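PDB 4XCW: molybdopterin adenylyltransferase from Helicobacter pylori, which probably catalyses the adenylylation of molybdopterin with ATP, the step that readies the pterin for metal insertion in molybdenum cofactor biosynthesis. Local coordinates for residues V72-G77 with I131-G136. Residues are numbered along the deposited sequence; the frame is centred on the assembly and turned at random.
Sequences VVTTGG and IINLPG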
# COMPACT_ATOMS: atom_id res chain seq x y z
N VAL B 72 15.31 10.51 -10.49
CA VAL B 72 15.70 9.35 -11.28
C VAL B 72 14.45 8.56 -11.59
O VAL B 72 13.68 8.22 -10.69
CB VAL B 72 16.73 8.47 -10.53
CG1 VAL B 72 17.05 7.22 -11.35
CG2 VAL B 72 17.99 9.26 -10.23
N VAL B 73 14.21 8.29 -12.87
CA VAL B 73 13.03 7.51 -13.22
C VAL B 73 13.43 6.26 -13.98
O VAL B 73 14.39 6.27 -14.75
CB VAL B 73 12.02 8.33 -14.07
CG1 VAL B 73 11.51 9.54 -13.29
CG2 VAL B 73 12.64 8.76 -15.40
N THR B 74 12.70 5.17 -13.74
CA THR B 74 12.96 3.93 -14.45
C THR B 74 11.80 3.62 -15.38
O THR B 74 10.68 4.08 -15.18
CB THR B 74 13.14 2.74 -13.49
OG1 THR B 74 11.93 2.54 -12.77
CG2 THR B 74 14.27 3.00 -12.51
N THR B 75 12.08 2.81 -16.41
CA THR B 75 11.03 2.29 -17.25
C THR B 75 11.30 0.81 -17.47
O THR B 75 12.45 0.39 -17.66
CB THR B 75 10.93 3.04 -18.61
OG1 THR B 75 9.92 2.44 -19.42
CG2 THR B 75 12.26 3.01 -19.36
N GLY B 76 10.25 0.00 -17.40
CA GLY B 76 10.36 -1.43 -17.59
C GLY B 76 10.47 -2.24 -16.31
O GLY B 76 10.89 -1.73 -15.27
N GLY B 77 10.07 -3.51 -16.40
CA GLY B 77 10.33 -4.49 -15.37
C GLY B 77 9.63 -4.29 -14.05
O GLY B 77 10.24 -4.43 -12.99
N ILE B 131 13.46 8.72 -6.56
CA ILE B 131 13.39 7.68 -7.59
C ILE B 131 11.96 7.22 -7.79
O ILE B 131 11.26 6.89 -6.84
CB ILE B 131 14.27 6.47 -7.22
CG1 ILE B 131 15.69 6.93 -6.92
CG2 ILE B 131 14.28 5.45 -8.36
CD1 ILE B 131 16.62 5.79 -6.48
N ILE B 132 11.51 7.22 -9.04
CA ILE B 132 10.16 6.76 -9.36
C ILE B 132 10.21 5.75 -10.49
O ILE B 132 10.87 5.99 -11.50
CB ILE B 132 9.25 7.91 -9.80
CG1 ILE B 132 9.34 9.07 -8.81
CG2 ILE B 132 7.81 7.43 -9.95
CD1 ILE B 132 8.55 10.28 -9.26
N ASN B 133 9.51 4.63 -10.33
CA ASN B 133 9.34 3.65 -11.42
C ASN B 133 8.18 4.05 -12.33
O ASN B 133 7.06 4.18 -11.86
CB ASN B 133 9.06 2.25 -10.87
CG ASN B 133 10.01 1.84 -9.77
OD1 ASN B 133 9.59 1.25 -8.77
ND2 ASN B 133 11.30 2.10 -9.95
N LEU B 134 8.44 4.21 -13.62
CA LEU B 134 7.41 4.60 -14.59
C LEU B 134 6.97 3.39 -15.42
O LEU B 134 7.60 2.35 -15.34
CB LEU B 134 7.93 5.71 -15.50
CG LEU B 134 8.37 7.01 -14.83
CD1 LEU B 134 8.81 8.01 -15.90
CD2 LEU B 134 7.24 7.56 -13.96
N PRO B 135 5.88 3.52 -16.22
CA PRO B 135 5.49 2.39 -17.06
C PRO B 135 6.44 2.18 -18.23
O PRO B 135 7.47 2.86 -18.31
CB PRO B 135 4.09 2.79 -17.58
CG PRO B 135 3.64 3.88 -16.67
CD PRO B 135 4.88 4.60 -16.26
N GLY B 136 6.09 1.26 -19.12
CA GLY B 136 6.93 0.93 -20.25
C GLY B 136 6.55 1.61 -21.56
O GLY B 136 7.41 1.86 -22.41
O HOH W 1 10.09 1.11 -14.16
O HOH W 2 7.62 -0.30 -16.10
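Thr-74 and Asn-133 stand side by side on one face of a parallel strand pair, and Asn-133 ND2 donates to Thr-74 OG1 at 2.9 Å, with the oxygen lying 19° out of the amide plane. The hydroxyl is set between its own backbone N and carbonyl carbon (chi1 63°), and from there it donates to a water, 2.7 Å from Thr-74 OG1. That water in turn donates to the carbonyls of Gly-76 and Leu-134. Beyond the last direct backbone bond, a second water links the chains, accepting from Gly-76 N and donating to Leu-134 O at 2.8 Å.

On the opposite face Thr-75, its OG1 trans to the backbone N (chi1 178°), reaches Pro-135 O with a 2.7 Å hydrogen bond from OG1, while Leu-134 CD1 packs at 3.7 Å against Val-73 CB. Between the two faces, Ile-132 bonds through N to Val-72 O and through O to Thr-74 N, and Leu-134 N reaches Thr-74 O at 2.7 Å.

Further out, Asn-133 is fixed by Ser-122 N at OD1 and Thr-90 OG1 at ND2, and helices 86-93 and 138-148 pack on the two faces. The pair thus joins central strands of the molybdopterin-binding domain's sheet. Side-chain and water bonds continue the link past the regular backbone pairing, into the glycine-containing segments that follow the strands.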